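Local coordinates for protein signal recognition particle subunit SRP68 (Chaetomium thermophilum, PDB 4P3G) that probably serves, through this RNA-binding domain, as a 7S RNA-binding subunit of the signal recognition particle, which targets nascent secretory and membrane proteins to the endoplasmic reticulum, at residues T11-V14 against V15-E19; A153-K157 against Q158-A162; I169-I172 against I173-L177. All blocks are in the same frame, centred on the assembly; numbering follows the deposited sequence.

Contact 1 (T11-V14 against V15-E19); sequences TKFV and VTSRE
Thr-16 and Ser-17 both turn their hydroxyls back onto the preceding turn of the helix, each onto the carbonyl that its own backbone N-H already uses. Thr-16 OG1 donates to Lys-12 O over 2.8 Å, and Thr-16 N reaches the same oxygen at 3.1 Å; the two donors come from opposite faces of the carbonyl plane, the amide standing 36° above it. Ser-17 repeats the pattern on Phe-13 O, gripped by OG and by N, again from opposite faces. The side-chain torsions make this possible: OG1 of Thr-16 (chi1 -70°) and OG of Ser-17 (chi1 -58°) lie beside their own backbone N, the side from which the carbonyl one turn back can be reached. Ordinary helical bonds complete the set, Val-15 N to Thr-11 O and Arg-18 N to Val-14 O.

The Phe-13 ring carries Ser-17 OG over one face, displaced toward its rim, with CZ the nearest ring atom at 3.9 Å. Val-14 and Arg-18 run side by side in the same direction; the extended arginine chain carries NE to 3.6 Å from Val-14 CG1, which meets the guanidinium obliquely.

The charged end of Arg-18 is satisfied outside this turn, by a salt bridge from NE to Glu-81 and a cation-pi contact with Trp-84, and Thr-11 OG1 is hydrogen-bonded to Asp-141. Helix 10-21 packs against four others in the helical RNA-binding domain: Phe-13 and Val-14 touch helix 71-93, Thr-11, Val-14 and Arg-18 meet helix 136-156, Ser-17 and Arg-18 rest on Tyr-30 of helix 27-44, and Thr-11 and Lys-12 touch Phe-186 of helix 186-205.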
# COMPACT_ATOMS: atom_id res chain seq x y z
N THR A 11 -9.94 -28.07 0.05
CA THR A 11 -8.57 -27.65 0.29
C THR A 11 -8.05 -28.33 1.55
O THR A 11 -6.84 -28.55 1.67
CB THR A 11 -8.41 -26.11 0.31
OG1 THR A 11 -9.05 -25.54 1.46
CG2 THR A 11 -9.05 -25.56 -0.92
N LYS A 12 -8.93 -28.64 2.50
CA LYS A 12 -8.49 -29.44 3.65
C LYS A 12 -8.00 -30.80 3.16
O LYS A 12 -7.00 -31.30 3.66
CB LYS A 12 -9.57 -29.58 4.72
CG LYS A 12 -9.93 -28.24 5.31
CD LYS A 12 -10.95 -28.36 6.45
CE LYS A 12 -11.35 -26.99 7.01
NZ LYS A 12 -12.55 -27.07 7.86
N PHE A 13 -8.70 -31.40 2.20
CA PHE A 13 -8.23 -32.65 1.62
C PHE A 13 -6.88 -32.45 0.90
O PHE A 13 -5.97 -33.25 1.06
CB PHE A 13 -9.24 -33.20 0.63
CG PHE A 13 -8.74 -34.39 -0.15
CD1 PHE A 13 -8.75 -35.66 0.41
CD2 PHE A 13 -8.23 -34.23 -1.44
CE1 PHE A 13 -8.28 -36.75 -0.30
CE2 PHE A 13 -7.75 -35.32 -2.15
CZ PHE A 13 -7.77 -36.58 -1.58
N VAL A 14 -6.78 -31.40 0.09
CA VAL A 14 -5.55 -31.14 -0.65
C VAL A 14 -4.36 -30.86 0.25
O VAL A 14 -3.32 -31.48 0.09
CB VAL A 14 -5.72 -29.98 -1.64
CG1 VAL A 14 -4.39 -29.49 -2.14
CG2 VAL A 14 -6.59 -30.41 -2.80
N VAL A 15 -4.50 -29.91 1.17
CA VAL A 15 -3.40 -29.60 2.09
C VAL A 15 -2.97 -30.83 2.93
O VAL A 15 -1.78 -31.03 3.16
CB VAL A 15 -3.75 -28.42 3.03
CG1 VAL A 15 -2.77 -28.33 4.19
CG2 VAL A 15 -3.77 -27.12 2.25
N THR A 16 -3.93 -31.66 3.32
CA THR A 16 -3.63 -32.87 4.08
C THR A 16 -2.73 -33.81 3.28
O THR A 16 -1.71 -34.27 3.78
CB THR A 16 -4.90 -33.62 4.46
OG1 THR A 16 -5.62 -32.88 5.45
CG2 THR A 16 -4.55 -35.00 5.03
N SER A 17 -3.10 -34.08 2.04
CA SER A 17 -2.33 -34.98 1.20
C SER A 17 -0.92 -34.47 0.99
O SER A 17 0.04 -35.24 1.01
CB SER A 17 -2.99 -35.16 -0.16
OG SER A 17 -4.30 -35.64 -0.02
N ARG A 18 -0.78 -33.15 0.83
CA ARG A 18 0.52 -32.57 0.59
C ARG A 18 1.35 -32.76 1.85
O ARG A 18 2.49 -33.21 1.79
CB ARG A 18 0.39 -31.10 0.24
CG ARG A 18 -0.28 -30.85 -1.08
CD ARG A 18 -0.18 -29.40 -1.42
NE ARG A 18 -0.90 -29.03 -2.64
CZ ARG A 18 -1.00 -27.78 -3.07
NH1 ARG A 18 -0.44 -26.77 -2.39
NH2 ARG A 18 -1.66 -27.53 -4.19
N GLU A 19 0.72 -32.50 3.00
CA GLU A 19 1.38 -32.67 4.29
C GLU A 19 1.75 -34.13 4.51
O GLU A 19 2.79 -34.38 5.11
CB GLU A 19 0.53 -32.16 5.44
CG GLU A 19 0.33 -30.65 5.45
CD GLU A 19 -0.68 -30.23 6.50
OE1 GLU A 19 -1.22 -31.13 7.17
OE2 GLU A 19 -0.92 -29.01 6.66

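Contact 2 (A153-K157 against Q158-A162); sequences ALFEK and QNWGA
Leu-154 reaches across the turn to Ala-162, and its side chain spans the corner between two helices. Its CB lies 4.0 Å from Asn-159 O. Beyond CG the two methyls part: CD1 packs on Ala-162, against its backbone C and O as well as 3.7 Å from its CB, while CD2 lies loosely beside Asn-159 ND2, 4.1 Å away, and also borders Ala-162 CB. The leucine and asparagine chains lie side by side.

Next to it Phe-155 and Trp-160 form a T-shaped pair, with the indole edge directed at the phenyl face. The six-membered rings have centroids 5.3 Å apart and planes at 82°, and Trp-160 CZ3 stands above the rim of the phenylalanine ring near CD2. Phe-155 CG is anti to the backbone N (chi1 -178°), which turns one ring face toward the indole edge. Trp-160 also meets the ring of Phe-200 on helix 186-205.

In the backbone, Asn-159 N bonds to Leu-154 O over 2.9 Å, and Gln-158 N makes a weak bond to Phe-155 O. With the positive phi of Gln-158 (67°), this is a Schellman motif, which closes helix 136-156 and leads through Asn-159, at the N-cap position, into helix 160-181: the turn of an antiparallel helical hairpin.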
# COMPACT_ATOMS: atom_id res chain seq x y z
N ALA A 153 0.02 -21.82 -11.99
CA ALA A 153 0.35 -22.02 -13.38
C ALA A 153 0.90 -20.74 -14.01
O ALA A 153 1.97 -20.77 -14.61
CB ALA A 153 -0.86 -22.54 -14.14
N LEU A 154 0.21 -19.61 -13.84
CA LEU A 154 0.64 -18.35 -14.47
C LEU A 154 1.92 -17.81 -13.82
O LEU A 154 2.76 -17.18 -14.48
CB LEU A 154 -0.46 -17.31 -14.41
CG LEU A 154 -1.74 -17.63 -15.19
CD1 LEU A 154 -2.90 -16.80 -14.64
CD2 LEU A 154 -1.53 -17.40 -16.69
N PHE A 155 2.07 -18.07 -12.53
CA PHE A 155 3.30 -17.70 -11.84
C PHE A 155 4.53 -18.43 -12.46
O PHE A 155 5.59 -17.81 -12.63
CB PHE A 155 3.15 -18.06 -10.37
CG PHE A 155 4.32 -17.69 -9.53
CD1 PHE A 155 5.40 -18.57 -9.43
CD2 PHE A 155 4.33 -16.51 -8.80
CE1 PHE A 155 6.51 -18.26 -8.63
CE2 PHE A 155 5.43 -16.18 -7.98
CZ PHE A 155 6.52 -17.06 -7.91
N GLU A 156 4.39 -19.71 -12.79
CA GLU A 156 5.47 -20.48 -13.41
C GLU A 156 5.74 -20.03 -14.85
O GLU A 156 6.88 -20.08 -15.34
CB GLU A 156 5.14 -21.96 -13.37
CG GLU A 156 5.27 -22.57 -11.99
CD GLU A 156 6.63 -22.39 -11.37
OE1 GLU A 156 7.63 -22.64 -12.09
OE2 GLU A 156 6.71 -22.00 -10.18
N LYS A 157 4.69 -19.59 -15.53
CA LYS A 157 4.79 -19.08 -16.89
C LYS A 157 5.39 -17.67 -16.87
O LYS A 157 5.67 -17.09 -17.91
CB LYS A 157 3.40 -19.03 -17.50
CG LYS A 157 3.33 -18.98 -19.01
CD LYS A 157 1.88 -19.24 -19.45
CE LYS A 157 1.73 -19.38 -20.95
NZ LYS A 157 0.32 -19.72 -21.26
N GLN A 158 5.55 -17.13 -15.66
CA GLN A 158 6.13 -15.81 -15.48
C GLN A 158 5.22 -14.71 -16.05
O GLN A 158 5.67 -13.63 -16.43
CB GLN A 158 7.55 -15.78 -16.06
CG GLN A 158 8.50 -16.50 -15.14
CD GLN A 158 9.85 -16.80 -15.75
OE1 GLN A 158 10.07 -16.63 -16.96
NE2 GLN A 158 10.77 -17.28 -14.92
N ASN A 159 3.93 -15.01 -16.10
CA ASN A 159 2.94 -14.05 -16.53
C ASN A 159 2.36 -13.36 -15.30
O ASN A 159 1.28 -13.72 -14.83
CB ASN A 159 1.87 -14.78 -17.34
CG ASN A 159 0.89 -13.84 -18.00
OD1 ASN A 159 0.84 -12.64 -17.70
ND2 ASN A 159 0.11 -14.38 -18.93
N TRP A 160 3.11 -12.40 -14.77
CA TRP A 160 2.88 -11.86 -13.43
C TRP A 160 1.53 -11.20 -13.19
O TRP A 160 0.93 -11.41 -12.14
CB TRP A 160 3.98 -10.88 -13.05
CG TRP A 160 5.35 -11.44 -13.28
CD1 TRP A 160 6.28 -10.97 -14.15
CD2 TRP A 160 5.92 -12.60 -12.67
NE1 TRP A 160 7.42 -11.73 -14.09
CE2 TRP A 160 7.22 -12.75 -13.19
CE3 TRP A 160 5.47 -13.52 -11.71
CZ2 TRP A 160 8.07 -13.80 -12.81
CZ3 TRP A 160 6.32 -14.55 -11.32
CH2 TRP A 160 7.61 -14.66 -11.86
N GLY A 161 1.06 -10.39 -14.12
CA GLY A 161 -0.21 -9.74 -13.89
C GLY A 161 -1.37 -10.72 -13.77
O GLY A 161 -2.08 -10.72 -12.77
N ALA A 162 -1.49 -11.61 -14.74
CA ALA A 162 -2.61 -12.54 -14.79
C ALA A 162 -2.64 -13.40 -13.54
O ALA A 162 -3.70 -13.71 -13.01
CB ALA A 162 -2.51 -13.41 -16.01

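Contact 3 (I169-I172 against I173-L177); sequences ICRI and IYTAL
The Tyr-174 ring lies against Cys-170, one turn earlier, and meets the cysteine carbonyl oxygen obliquely, while its CE2 stands 3.9 Å from Cys-170 CB. The sulfur is farther off, SG being 5.3 Å from the ring centroid and 73° off the ring normal, a sulfur-aromatic contact of oblique geometry. Leu-190 and Ile-194 of helix 186-205 touch the Tyr-174 side chain, as does Ala-144 of helix 136-156.

On another side of the helix, Ile-169 and Ile-173 run alongside each other, CG2 of the first meeting CD1 of the second at 4.0 Å. Thr-175 holds Arg-171 O twice, through OG1 at 2.8 Å and through its backbone N, from opposite faces of the carbonyl plane; OG1 is beside its own backbone N (chi1 -69°), the position from which it can reach back. Arg-171 itself sends its extended chain to Asp-195, its salt-bridge partner.

Ile-169 packs on Ile-172 of the second subunit, and Ile-172 on Ile-169 of that subunit. Apolar side chains thus join this largely buried turn to neighbouring helices and another subunit, while the threonine hydroxyl is satisfied inside the helix itself and the arginine charge is paired with Asp-195.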
# COMPACT_ATOMS: atom_id res chain seq x y z
N ILE A 169 -8.19 -13.57 -6.18
CA ILE A 169 -9.46 -14.25 -5.94
C ILE A 169 -9.30 -15.24 -4.77
O ILE A 169 -10.06 -15.19 -3.81
CB ILE A 169 -9.98 -15.05 -7.14
CG1 ILE A 169 -10.15 -14.20 -8.40
CG2 ILE A 169 -11.21 -15.83 -6.76
CD1 ILE A 169 -11.07 -13.12 -8.22
N CYS A 170 -8.31 -16.13 -4.81
CA CYS A 170 -8.27 -17.15 -3.76
C CYS A 170 -7.88 -16.61 -2.39
O CYS A 170 -8.37 -17.09 -1.36
CB CYS A 170 -7.39 -18.37 -4.11
SG CYS A 170 -5.64 -18.17 -4.03
N ARG A 171 -7.02 -15.61 -2.37
CA ARG A 171 -6.67 -15.01 -1.10
C ARG A 171 -7.87 -14.38 -0.41
O ARG A 171 -8.06 -14.52 0.81
CB ARG A 171 -5.61 -13.94 -1.30
CG ARG A 171 -5.34 -13.19 -0.01
CD ARG A 171 -4.12 -12.39 -0.16
NE ARG A 171 -3.47 -12.18 1.12
CZ ARG A 171 -3.63 -11.08 1.84
NH1 ARG A 171 -4.44 -10.12 1.42
NH2 ARG A 171 -2.98 -10.96 2.99
N ILE A 172 -8.71 -13.71 -1.20
CA ILE A 172 -9.87 -13.04 -0.63
C ILE A 172 -10.80 -14.08 -0.02
O ILE A 172 -11.17 -13.98 1.14
CB ILE A 172 -10.57 -12.18 -1.69
CG1 ILE A 172 -9.69 -10.96 -2.01
CG2 ILE A 172 -11.90 -11.76 -1.18
CD1 ILE A 172 -10.12 -10.21 -3.23
N ILE A 173 -11.11 -15.11 -0.80
CA ILE A 173 -11.97 -16.19 -0.36
C ILE A 173 -11.35 -16.94 0.82
O ILE A 173 -12.03 -17.18 1.83
CB ILE A 173 -12.24 -17.16 -1.50
CG1 ILE A 173 -12.98 -16.42 -2.63
CG2 ILE A 173 -13.04 -18.38 -1.02
CD1 ILE A 173 -13.45 -17.32 -3.74
N TYR A 174 -10.07 -17.27 0.73
CA TYR A 174 -9.41 -18.00 1.82
C TYR A 174 -9.34 -17.21 3.11
O TYR A 174 -9.52 -17.75 4.20
CB TYR A 174 -8.03 -18.45 1.42
CG TYR A 174 -7.99 -19.73 0.63
CD1 TYR A 174 -8.78 -20.83 0.97
CD2 TYR A 174 -7.17 -19.82 -0.47
CE1 TYR A 174 -8.72 -21.98 0.24
CE2 TYR A 174 -7.10 -20.94 -1.19
CZ TYR A 174 -7.86 -22.03 -0.85
OH TYR A 174 -7.74 -23.14 -1.66
N THR A 175 -9.11 -15.91 2.98
CA THR A 175 -9.05 -15.08 4.16
C THR A 175 -10.37 -15.14 4.89
O THR A 175 -10.42 -15.14 6.12
CB THR A 175 -8.71 -13.64 3.82
OG1 THR A 175 -7.34 -13.58 3.38
CG2 THR A 175 -8.86 -12.78 5.02
N ALA A 176 -11.45 -15.24 4.12
CA ALA A 176 -12.76 -15.37 4.73
C ALA A 176 -12.93 -16.74 5.38
O ALA A 176 -13.33 -16.82 6.56
CB ALA A 176 -13.85 -15.12 3.70
N LEU A 177 -12.55 -17.80 4.65
CA LEU A 177 -12.69 -19.19 5.13
C LEU A 177 -11.80 -19.47 6.32
O LEU A 177 -12.12 -20.31 7.17
CB LEU A 177 -12.34 -20.20 4.02
CG LEU A 177 -13.31 -20.33 2.84
CD1 LEU A 177 -12.75 -21.21 1.76
CD2 LEU A 177 -14.63 -20.88 3.31

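All three contacts are local, within single helices or across one turn, and follow one another along the chain. Contacts 1 and 3 adjoin at Thr-11 and Tyr-174, where the modelled approach is too close to trust in detail, although their centres are 17 Å apart. Contact 2 lies at the beginning of helix 160-181, which also carries contact 3, with its centre 19 Å from that of contact 3 and nearest atoms about 8 Å apart. Contacts 1 and 2 lie on opposite sides of the chain's centre, their own centres 23 Å apart. A phosphate ion, probably from the crystallisation liquor, is about 6 Å from the Lys-157 side chain in contact 2.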